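Putative hemin storage protein (Bordetella bronchiseptica, PDB 6AU1) cleaves deacetylated poly-beta-1,6-N-acetylglucosamine, a biofilm polysaccharide, through the glycoside hydrolase domain that makes up this chain of the longer PgaB (BpsB) protein. Local coordinates at residues S202-I210 with E246-F256; M229-V240 with F256-M266. All blocks are in the same frame, centred on the assembly; numbering follows the deposited sequence.

Both contacts lie along one run of the chain, from helix 195-223 through strand 230-235 and three short helices to strand 262-266. Contact 1 sets helix 195-223 against segment 246-256, two short helices and the turn between them. Contact 2 pairs strand 230-235 with strand 262-266. Their centres are 11 Å apart. Phe256 serves both: it meets Ile210 in contact 1 and Arg233 in contact 2. Gln251 OE1 lies 3.0 Å from Tyr236 N, a probable hydrogen bond. Tyr236 and Asp161 both hydrogen-bond an ethanediol, probably from the crystallisation liquor. Tyr236 follows the C-terminal end of strand 230-235, the barrel end where TIM-barrel enzymes place their active site.

Contact 1: residues S202-I210 with E246-F256; sequences SKGKIRYLI and EAWYGQSLPEF
Lys203 bends at chi2 (-62°), and Glu246 runs out straight beyond CG (chi2 -180°). These torsions bring Lys203 NZ to 2.9 Å from Glu246 OE1 in a salt bridge. The oxygen uses its syn lone pair. The other oxygen, OE2, accepts a weak bond from Ser252 OG, so both ends of the carboxylate are engaged. Ser252 also caps the helix that follows, through a weak bond from Glu255 N. Ile206 packs beside this polar group, with CD1 close to Glu246 OE1. Its CG1 sits 3.5 Å from Gly250 C, while CD1 also reaches Ser252 CB and CG2 reaches Glu255 CB. Gly250, with positive phi, follows the weakly bonded helix 246-249. Ile210 CD1 packs 3.6 Å from Glu255 CB. The Glu255 carboxylate turns back toward Arg207, and its plane is 80° from the guanidinium. Arg207 NH2 and Glu255 OE2 form only a long salt bridge, at 3.6 Å. Waters add further links between the segments. One joins Ser202 OG to Glu246 OE1. Another donates to both Ile206 O and Gly250 O, tying the helix backbone to the turn. The contact thus places helix 195-223 beside the turn between helices 246-249 and 253-259. Ile210 and Phe256 both continue onto Arg233 of strand 230-235, while Lys205 touches Tyr179 of helix 173-181.

Contact 2: residues M229-V240 with F256-M266; sequences MVVARNLYAQPV and FLKSYDFVALM. With EDO (1,2-ethanediol), chain G.
The Arg233 guanidinium has Phe256 CZ over the centre of one face, 3.1 Å above its plane. Ring and guanidinium are tilted by 39°, so this is not a parallel stack. At the guanidinium edge, NH1 donates to Tyr260 OH at 3.0 Å, close to the plane. Arg233 NH2 bonds to Ala163 O, and Tyr260 OH also meets Thr213, so the group is fixed from several sides. The Tyr260 ring carries Arg233 CB over its centre, a CH-pi contact at 3.7 Å from the centroid; Ser259 CB lies over the opposite face. The Phe256 ring lies between Tyr260 CE2 and Leu235 CD1, one on each face, with Asn234 O at its edge. Arg233 CG is anti to the backbone N (chi1 -179°), which runs the extended chain across the Tyr260 face to its hydroxyl and sets the guanidinium against Phe256 CZ. Met266 bends at chi3 and sets CE over the Tyr236 ring, 3.4 Å from its centroid. Its sulfur lies farther above the same ring, a Met-aromatic contact. Tyr236 OH donates to the ethanediol O2 at 2.6 Å.

The strands are parallel. Phe262 N donates to Val231 O, Ala264 N to Arg233 O, Leu235 N to Ala264 O, and Met266 N to Leu235 O at 2.9 Å. At the start, Val231 N reaches Asp261 OD2 on its anti lone pair, at 2.8 Å and nearly straight (170°). Leu235 packs against Val263 and Leu265, on the face shared with Arg233. Helix 277-290 covers Leu265. Strands 230-235 and 262-266 are neighbours in a ring of parallel strands that closes through 8-12 and 332-335, as in a TIM barrel, in keeping with the family assignment.

Contact 1: residues S202-I210 with E246-F256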
loop_
_atom_site.group_PDB
_atom_site.type_symbol
_atom_site.label_atom_id
_atom_site.label_comp_id
_atom_site.label_asym_id
_atom_site.label_seq_id
_atom_site.Cartn_x
_atom_site.Cartn_y
_atom_site.Cartn_z
ATOM N N SER A 202 -12.615 16.158 -6.741
ATOM C CA SER A 202 -11.380 15.376 -6.746
ATOM C C SER A 202 -10.582 15.590 -5.460
ATOM O O SER A 202 -10.199 14.624 -4.797
ATOM C CB SER A 202 -10.516 15.724 -7.960
ATOM O OG SER A 202 -9.256 15.070 -7.888
ATOM N N LYS A 203 -10.352 16.850 -5.099
ATOM C CA LYS A 203 -9.584 17.166 -3.891
ATOM C C LYS A 203 -10.300 16.683 -2.634
ATOM O O LYS A 203 -9.661 16.209 -1.691
ATOM C CB LYS A 203 -9.316 18.667 -3.804
ATOM C CG LYS A 203 -8.240 19.138 -4.770
ATOM C CD LYS A 203 -6.907 18.466 -4.448
ATOM C CE LYS A 203 -5.778 19.004 -5.315
ATOM N NZ LYS A 203 -4.460 18.419 -4.927
ATOM N N GLY A 204 -11.627 16.790 -2.631
ATOM C CA GLY A 204 -12.427 16.331 -1.511
ATOM C C GLY A 204 -12.292 14.834 -1.274
ATOM O O GLY A 204 -12.163 14.381 -0.127
ATOM N N LYS A 205 -12.323 14.055 -2.350
ATOM C CA LYS A 205 -12.197 12.602 -2.209
ATOM C C LYS A 205 -10.803 12.231 -1.719
ATOM O O LYS A 205 -10.648 11.316 -0.901
ATOM C CB LYS A 205 -12.504 11.897 -3.528
ATOM C CG LYS A 205 -13.995 11.897 -3.855
ATOM C CD LYS A 205 -14.276 11.118 -5.133
ATOM C CE LYS A 205 -13.831 11.921 -6.357
ATOM N NZ LYS A 205 -13.885 11.044 -7.563
ATOM N N ILE A 206 -9.791 12.927 -2.229
ATOM C CA ILE A 206 -8.415 12.687 -1.787
ATOM C C ILE A 206 -8.308 12.897 -0.284
ATOM O O ILE A 206 -7.762 12.044 0.431
ATOM C CB ILE A 206 -7.416 13.594 -2.529
ATOM C CG1 ILE A 206 -7.279 13.123 -3.986
ATOM C CG2 ILE A 206 -6.041 13.644 -1.808
ATOM C CD1 ILE A 206 -6.694 14.193 -4.956
ATOM N N ARG A 207 -8.866 14.000 0.202
ATOM C CA ARG A 207 -8.799 14.308 1.627
ATOM C C ARG A 207 -9.657 13.347 2.447
ATOM O O ARG A 207 -9.290 12.994 3.576
ATOM C CB ARG A 207 -9.216 15.756 1.877
ATOM C CG ARG A 207 -8.164 16.737 1.403
ATOM C CD ARG A 207 -8.474 18.163 1.827
ATOM N NE ARG A 207 -7.545 19.118 1.227
ATOM C CZ ARG A 207 -7.846 19.910 0.202
ATOM N NH1 ARG A 207 -9.059 19.869 -0.334
ATOM N NH2 ARG A 207 -6.937 20.746 -0.282
ATOM N N TYR A 208 -10.788 12.916 1.890
ATOM C CA TYR A 208 -11.650 11.979 2.607
ATOM C C TYR A 208 -10.927 10.653 2.874
ATOM O O TYR A 208 -10.969 10.128 3.999
ATOM C CB TYR A 208 -12.950 11.722 1.837
ATOM C CG TYR A 208 -13.971 10.948 2.643
ATOM C CD1 TYR A 208 -14.873 11.604 3.469
ATOM C CD2 TYR A 208 -14.017 9.554 2.589
ATOM C CE1 TYR A 208 -15.803 10.907 4.205
ATOM C CE2 TYR A 208 -14.938 8.847 3.327
ATOM C CZ TYR A 208 -15.829 9.524 4.135
ATOM O OH TYR A 208 -16.761 8.828 4.877
ATOM N N LEU A 209 -10.281 10.103 1.847
ATOM C CA LEU A 209 -9.528 8.853 2.023
ATOM C C LEU A 209 -8.385 9.040 3.008
ATOM O O LEU A 209 -8.128 8.165 3.844
ATOM C CB LEU A 209 -8.982 8.339 0.685
ATOM C CG LEU A 209 -10.032 7.830 -0.304
ATOM C CD1 LEU A 209 -9.357 7.423 -1.631
ATOM C CD2 LEU A 209 -10.823 6.659 0.298
ATOM N N ILE A 210 -7.691 10.175 2.920
ATOM C CA ILE A 210 -6.605 10.429 3.865
ATOM C C ILE A 210 -7.135 10.494 5.298
ATOM O O ILE A 210 -6.558 9.888 6.210
ATOM C CB ILE A 210 -5.856 11.722 3.534
ATOM C CG1 ILE A 210 -5.071 11.552 2.224
ATOM C CG2 ILE A 210 -4.925 12.111 4.682
ATOM C CD1 ILE A 210 -4.470 12.870 1.663
ATOM N N GLU A 246 -4.787 13.004 -10.682
ATOM C CA GLU A 246 -5.365 12.950 -9.334
ATOM C C GLU A 246 -6.863 12.712 -9.392
ATOM O O GLU A 246 -7.423 12.008 -8.556
ATOM C CB GLU A 246 -5.099 14.245 -8.566
ATOM C CG GLU A 246 -3.645 14.429 -8.158
ATOM C CD GLU A 246 -3.426 15.722 -7.401
ATOM O OE1 GLU A 246 -4.430 16.358 -7.013
ATOM O OE2 GLU A 246 -2.251 16.093 -7.191
ATOM N N ALA A 247 -7.511 13.309 -10.391
ATOM C CA ALA A 247 -8.958 13.197 -10.535
ATOM C C ALA A 247 -9.456 11.763 -10.742
ATOM O O ALA A 247 -10.606 11.475 -10.418
ATOM C CB ALA A 247 -9.440 14.078 -11.683
ATOM N N TRP A 248 -8.632 10.863 -11.279
ATOM C CA TRP A 248 -9.130 9.492 -11.434
ATOM C C TRP A 248 -8.300 8.466 -10.668
ATOM O O TRP A 248 -8.443 7.260 -10.881
ATOM C CB TRP A 248 -9.257 9.099 -12.920
ATOM C CG TRP A 248 -8.040 9.243 -13.774
ATOM C CD1 TRP A 248 -7.063 8.304 -13.979
ATOM C CD2 TRP A 248 -7.676 10.382 -14.570
ATOM N NE1 TRP A 248 -6.112 8.797 -14.845
ATOM C CE2 TRP A 248 -6.466 10.068 -15.222
ATOM C CE3 TRP A 248 -8.253 11.638 -14.786
ATOM C CZ2 TRP A 248 -5.824 10.964 -16.080
ATOM C CZ3 TRP A 248 -7.610 12.528 -15.632
ATOM C CH2 TRP A 248 -6.405 12.185 -16.265
ATOM N N TYR A 249 -7.467 8.953 -9.751
ATOM C CA TYR A 249 -6.778 8.088 -8.793
ATOM C C TYR A 249 -7.246 8.283 -7.351
ATOM O O TYR A 249 -7.221 7.341 -6.565
ATOM C CB TYR A 249 -5.263 8.319 -8.852
ATOM C CG TYR A 249 -4.540 7.523 -9.915
ATOM C CD1 TYR A 249 -4.500 7.964 -11.233
ATOM C CD2 TYR A 249 -3.873 6.337 -9.593
ATOM C CE1 TYR A 249 -3.827 7.248 -12.209
ATOM C CE2 TYR A 249 -3.187 5.616 -10.562
ATOM C CZ TYR A 249 -3.163 6.076 -11.863
ATOM O OH TYR A 249 -2.497 5.368 -12.840
ATOM N N GLY A 250 -7.620 9.502 -6.980
ATOM C CA GLY A 250 -7.981 9.749 -5.591
ATOM C C GLY A 250 -6.754 9.747 -4.689
ATOM O O GLY A 250 -6.848 9.484 -3.485
ATOM N N GLN A 251 -5.602 10.048 -5.284
ATOM C CA GLN A 251 -4.330 10.154 -4.563
ATOM C C GLN A 251 -3.592 11.395 -5.040
ATOM O O GLN A 251 -3.817 11.847 -6.153
ATOM C CB GLN A 251 -3.456 8.923 -4.794
ATOM C CG GLN A 251 -4.114 7.584 -4.482
ATOM C CD GLN A 251 -3.149 6.434 -4.660
ATOM O OE1 GLN A 251 -2.138 6.564 -5.338
ATOM N NE2 GLN A 251 -3.457 5.297 -4.045
ATOM N N SER A 252 -2.690 11.921 -4.213
ATOM C CA SER A 252 -2.016 13.193 -4.492
ATOM C C SER A 252 -0.693 13.252 -3.745
ATOM O O SER A 252 -0.656 12.939 -2.568
ATOM C CB SER A 252 -2.897 14.374 -4.068
ATOM O OG SER A 252 -2.141 15.550 -3.910
ATOM N N LEU A 253 0.385 13.663 -4.410
ATOM C CA LEU A 253 1.676 13.719 -3.725
ATOM C C LEU A 253 1.714 14.811 -2.646
ATOM O O LEU A 253 2.112 14.525 -1.518
ATOM C CB LEU A 253 2.822 13.908 -4.725
ATOM C CG LEU A 253 4.209 14.068 -4.099
ATOM C CD1 LEU A 253 4.546 12.878 -3.188
ATOM C CD2 LEU A 253 5.255 14.228 -5.187
ATOM N N PRO A 254 1.288 16.052 -2.965
ATOM C CA PRO A 254 1.336 17.081 -1.912
ATOM C C PRO A 254 0.514 16.736 -0.672
ATOM O O PRO A 254 0.971 16.970 0.453
ATOM C CB PRO A 254 0.744 18.318 -2.600
ATOM C CG PRO A 254 0.947 18.092 -4.034
ATOM C CD PRO A 254 0.869 16.625 -4.261
ATOM N N GLU A 255 -0.685 16.202 -0.881
ATOM C CA GLU A 255 -1.564 15.867 0.230
ATOM C C GLU A 255 -1.009 14.683 1.024
ATOM O O GLU A 255 -1.133 14.647 2.248
ATOM C CB GLU A 255 -2.976 15.555 -0.267
ATOM C CG GLU A 255 -3.691 16.761 -0.883
ATOM C CD GLU A 255 -3.885 17.891 0.111
ATOM O OE1 GLU A 255 -4.207 17.606 1.284
ATOM O OE2 GLU A 255 -3.710 19.066 -0.276
ATOM N N PHE A 256 -0.406 13.722 0.332
ATOM C CA PHE A 256 0.204 12.577 1.016
ATOM C C PHE A 256 1.367 13.047 1.869
ATOM O O PHE A 256 1.536 12.602 3.013
ATOM C CB PHE A 256 0.704 11.514 0.027
ATOM C CG PHE A 256 -0.349 10.512 -0.408
ATOM C CD1 PHE A 256 -1.680 10.879 -0.548
ATOM C CD2 PHE A 256 0.014 9.205 -0.692
ATOM C CE1 PHE A 256 -2.639 9.939 -0.960
ATOM C CE2 PHE A 256 -0.942 8.262 -1.096
ATOM C CZ PHE A 256 -2.264 8.645 -1.243
HETATM O O HOH W 1 -9.609 12.418 -6.558
HETATM O O HOH W 2 -7.169 16.801 -7.574
HETATM O O HOH W 3 -12.747 12.902 -9.384
HETATM O O HOH W 4 -6.270 9.915 -0.812
#

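Contact 2: residues M229-V240 with F256-M266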
loop_
_atom_site.group_PDB
_atom_site.type_symbol
_atom_site.label_atom_id
_atom_site.label_comp_id
_atom_site.label_asym_id
_atom_site.label_seq_id
_atom_site.Cartn_x
_atom_site.Cartn_y
_atom_site.Cartn_z
ATOM N N MET A 229 3.225 5.630 16.412
ATOM C CA MET A 229 2.831 4.735 15.324
ATOM C C MET A 229 3.099 5.417 13.982
ATOM O O MET A 229 2.371 6.319 13.577
ATOM C CB MET A 229 1.356 4.342 15.451
ATOM C CG MET A 229 0.815 3.451 14.329
ATOM S SD MET A 229 1.645 1.850 14.167
ATOM C CE MET A 229 1.618 1.265 15.850
ATOM N N VAL A 230 4.154 4.979 13.302
ATOM C CA VAL A 230 4.549 5.550 12.020
ATOM C C VAL A 230 3.606 5.076 10.930
ATOM O O VAL A 230 3.199 3.921 10.938
ATOM C CB VAL A 230 5.984 5.148 11.653
ATOM C CG1 VAL A 230 6.449 5.875 10.399
ATOM C CG2 VAL A 230 6.921 5.425 12.819
ATOM N N VAL A 231 3.239 5.956 10.005
ATOM C CA VAL A 231 2.400 5.523 8.888
ATOM C C VAL A 231 2.976 5.881 7.521
ATOM O O VAL A 231 3.552 6.956 7.318
ATOM C CB VAL A 231 0.952 6.102 8.983
ATOM C CG1 VAL A 231 0.247 5.565 10.238
ATOM C CG2 VAL A 231 0.956 7.636 8.961
ATOM N N ALA A 232 2.816 4.953 6.583
ATOM C CA ALA A 232 3.166 5.175 5.187
ATOM C C ALA A 232 1.971 4.806 4.328
ATOM O O ALA A 232 1.097 4.052 4.772
ATOM C CB ALA A 232 4.388 4.347 4.789
ATOM N N ARG A 233 1.918 5.329 3.112
ATOM C CA ARG A 233 0.866 4.908 2.183
ATOM C C ARG A 233 1.443 4.763 0.781
ATOM O O ARG A 233 2.260 5.577 0.363
ATOM C CB ARG A 233 -0.300 5.905 2.190
ATOM C CG ARG A 233 -1.465 5.504 1.239
ATOM C CD ARG A 233 -2.721 6.342 1.495
ATOM N NE ARG A 233 -3.686 6.206 0.401
ATOM C CZ ARG A 233 -4.677 7.065 0.174
ATOM N NH1 ARG A 233 -4.860 8.108 0.987
ATOM N NH2 ARG A 233 -5.472 6.891 -0.880
ATOM N N ASN A 234 1.030 3.716 0.066
ATOM C CA ASN A 234 1.413 3.546 -1.334
ATOM C C ASN A 234 0.799 4.620 -2.222
ATOM O O ASN A 234 -0.412 4.887 -2.154
ATOM C CB ASN A 234 0.974 2.177 -1.875
ATOM C CG ASN A 234 1.826 1.035 -1.372
ATOM O OD1 ASN A 234 1.296 0.014 -0.961
ATOM N ND2 ASN A 234 3.151 1.182 -1.446
ATOM N N LEU A 235 1.637 5.204 -3.071
ATOM C CA LEU A 235 1.216 6.225 -4.027
ATOM C C LEU A 235 1.597 5.771 -5.430
ATOM O O LEU A 235 2.745 5.374 -5.673
ATOM C CB LEU A 235 1.888 7.571 -3.703
ATOM C CG LEU A 235 1.697 8.732 -4.686
ATOM C CD1 LEU A 235 0.215 9.107 -4.815
ATOM C CD2 LEU A 235 2.512 9.926 -4.225
ATOM N N TYR A 236 0.635 5.824 -6.343
ATOM C CA TYR A 236 0.903 5.528 -7.748
ATOM C C TYR A 236 1.726 6.638 -8.411
ATOM O O TYR A 236 1.637 7.801 -8.026
ATOM C CB TYR A 236 -0.408 5.345 -8.503
ATOM C CG TYR A 236 -1.024 3.977 -8.349
ATOM C CD1 TYR A 236 -0.579 2.907 -9.122
ATOM C CD2 TYR A 236 -2.053 3.750 -7.441
ATOM C CE1 TYR A 236 -1.142 1.644 -8.990
ATOM C CE2 TYR A 236 -2.626 2.487 -7.307
ATOM C CZ TYR A 236 -2.163 1.446 -8.082
ATOM O OH TYR A 236 -2.725 0.192 -7.958
ATOM N N ALA A 237 2.496 6.279 -9.435
ATOM C CA ALA A 237 3.367 7.244 -10.103
ATOM C C ALA A 237 2.612 8.233 -10.990
ATOM O O ALA A 237 3.063 9.362 -11.160
ATOM C CB ALA A 237 4.413 6.519 -10.928
ATOM N N GLN A 238 1.491 7.826 -11.585
ATOM C CA GLN A 238 0.841 8.733 -12.542
ATOM C C GLN A 238 0.404 10.074 -11.896
ATOM O O GLN A 238 0.642 11.135 -12.480
ATOM C CB GLN A 238 -0.347 8.033 -13.235
ATOM C CG GLN A 238 -0.847 8.741 -14.475
ATOM C CD GLN A 238 -1.914 7.956 -15.241
ATOM O OE1 GLN A 238 -2.107 6.754 -15.027
ATOM N NE2 GLN A 238 -2.611 8.641 -16.148
ATOM N N PRO A 239 -0.204 10.046 -10.689
ATOM C CA PRO A 239 -0.524 11.339 -10.059
ATOM C C PRO A 239 0.689 12.236 -9.763
ATOM O O PRO A 239 0.524 13.438 -9.581
ATOM C CB PRO A 239 -1.209 10.932 -8.746
ATOM C CG PRO A 239 -1.767 9.581 -9.010
ATOM C CD PRO A 239 -0.797 8.910 -9.943
ATOM N N VAL A 240 1.887 11.659 -9.705
ATOM C CA VAL A 240 3.103 12.442 -9.514
ATOM C C VAL A 240 3.607 12.998 -10.850
ATOM O O VAL A 240 3.905 14.189 -10.973
ATOM C CB VAL A 240 4.194 11.588 -8.855
ATOM C CG1 VAL A 240 5.479 12.411 -8.640
ATOM C CG2 VAL A 240 3.675 11.001 -7.545
ATOM N N PHE A 256 -0.406 13.722 0.332
ATOM C CA PHE A 256 0.204 12.577 1.016
ATOM C C PHE A 256 1.367 13.047 1.869
ATOM O O PHE A 256 1.536 12.602 3.013
ATOM C CB PHE A 256 0.704 11.514 0.027
ATOM C CG PHE A 256 -0.349 10.512 -0.408
ATOM C CD1 PHE A 256 -1.680 10.879 -0.548
ATOM C CD2 PHE A 256 0.014 9.205 -0.692
ATOM C CE1 PHE A 256 -2.639 9.939 -0.960
ATOM C CE2 PHE A 256 -0.942 8.262 -1.096
ATOM C CZ PHE A 256 -2.264 8.645 -1.243
ATOM N N LEU A 257 2.174 13.949 1.317
ATOM C CA LEU A 257 3.352 14.426 2.038
ATOM C C LEU A 257 2.958 15.154 3.313
ATOM O O LEU A 257 3.714 15.160 4.290
ATOM C CB LEU A 257 4.202 15.349 1.152
ATOM C CG LEU A 257 5.036 14.673 0.059
ATOM C CD1 LEU A 257 5.591 15.709 -0.921
ATOM C CD2 LEU A 257 6.163 13.835 0.667
ATOM N N LYS A 258 1.776 15.770 3.301
ATOM C CA LYS A 258 1.301 16.518 4.454
ATOM C C LYS A 258 0.783 15.612 5.565
ATOM O O LYS A 258 0.739 16.018 6.729
ATOM C CB LYS A 258 0.199 17.499 4.033
ATOM C CG LYS A 258 0.711 18.748 3.337
ATOM C CD LYS A 258 -0.413 19.501 2.637
ATOM C CE LYS A 258 -1.571 19.796 3.576
ATOM N NZ LYS A 258 -2.655 20.550 2.880
ATOM N N SER A 259 0.404 14.390 5.211
ATOM C CA SER A 259 -0.354 13.549 6.135
ATOM C C SER A 259 0.331 12.260 6.581
ATOM O O SER A 259 0.015 11.733 7.648
ATOM C CB SER A 259 -1.698 13.193 5.504
ATOM O OG SER A 259 -2.363 14.359 5.043
ATOM N N TYR A 260 1.247 11.735 5.776
ATOM C CA TYR A 260 1.908 10.481 6.147
ATOM C C TYR A 260 3.353 10.735 6.537
ATOM O O TYR A 260 3.960 11.703 6.092
ATOM C CB TYR A 260 1.832 9.456 5.004
ATOM C CG TYR A 260 0.402 9.152 4.631
ATOM C CD1 TYR A 260 -0.380 8.342 5.435
ATOM C CD2 TYR A 260 -0.179 9.719 3.496
ATOM C CE1 TYR A 260 -1.698 8.076 5.111
ATOM C CE2 TYR A 260 -1.487 9.470 3.174
ATOM C CZ TYR A 260 -2.246 8.657 3.979
ATOM O OH TYR A 260 -3.559 8.418 3.665
ATOM N N ASP A 261 3.900 9.869 7.385
ATOM C CA ASP A 261 5.304 10.006 7.744
ATOM C C ASP A 261 6.181 9.714 6.544
ATOM O O ASP A 261 7.189 10.392 6.319
ATOM C CB ASP A 261 5.658 9.083 8.893
ATOM C CG ASP A 261 4.895 9.420 10.143
ATOM O OD1 ASP A 261 5.191 10.475 10.736
ATOM O OD2 ASP A 261 4.000 8.640 10.521
ATOM N N PHE A 262 5.775 8.710 5.772
ATOM C CA PHE A 262 6.464 8.353 4.542
ATOM C C PHE A 262 5.480 8.095 3.429
ATOM O O PHE A 262 4.386 7.570 3.654
ATOM C CB PHE A 262 7.341 7.117 4.745
ATOM C CG PHE A 262 8.452 7.337 5.725
ATOM C CD1 PHE A 262 9.528 8.140 5.388
ATOM C CD2 PHE A 262 8.411 6.764 6.982
ATOM C CE1 PHE A 262 10.557 8.352 6.289
ATOM C CE2 PHE A 262 9.429 6.978 7.882
ATOM C CZ PHE A 262 10.501 7.775 7.532
ATOM N N VAL A 263 5.878 8.479 2.224
ATOM C CA VAL A 263 5.104 8.189 1.023
ATOM C C VAL A 263 5.796 7.053 0.294
ATOM O O VAL A 263 6.957 7.199 -0.108
ATOM C CB VAL A 263 5.006 9.418 0.106
ATOM C CG1 VAL A 263 4.298 9.054 -1.201
ATOM C CG2 VAL A 263 4.272 10.545 0.814
ATOM N N ALA A 264 5.113 5.915 0.170
ATOM C CA ALA A 264 5.687 4.748 -0.504
ATOM C C ALA A 264 5.354 4.813 -1.989
ATOM O O ALA A 264 4.372 4.223 -2.457
ATOM C CB ALA A 264 5.174 3.450 0.110
ATOM N N LEU A 265 6.191 5.525 -2.727
ATOM C CA LEU A 265 5.913 5.814 -4.129
ATOM C C LEU A 265 6.298 4.625 -4.999
ATOM O O LEU A 265 7.429 4.145 -4.931
ATOM C CB LEU A 265 6.677 7.070 -4.554
ATOM C CG LEU A 265 6.619 7.473 -6.022
ATOM C CD1 LEU A 265 5.191 7.728 -6.467
ATOM C CD2 LEU A 265 7.465 8.734 -6.229
ATOM N N MET A 266 5.359 4.142 -5.804
ATOM C CA MET A 266 5.613 2.939 -6.581
ATOM C C MET A 266 6.398 3.293 -7.850
ATOM O O MET A 266 5.843 3.566 -8.917
ATOM C CB MET A 266 4.287 2.212 -6.849
ATOM C CG MET A 266 3.704 1.719 -5.510
ATOM S SD MET A 266 2.132 0.849 -5.556
ATOM C CE MET A 266 1.063 2.166 -6.116
HETATM C C1 EDO G . -4.810 -2.263 -6.802
HETATM O O1 EDO G . -4.758 -2.384 -5.368
HETATM C C2 EDO G . -5.684 -1.075 -7.192
HETATM O O2 EDO G . -5.021 0.147 -6.843
HETATM O O HOH W 5 3.045 3.469 -9.853
#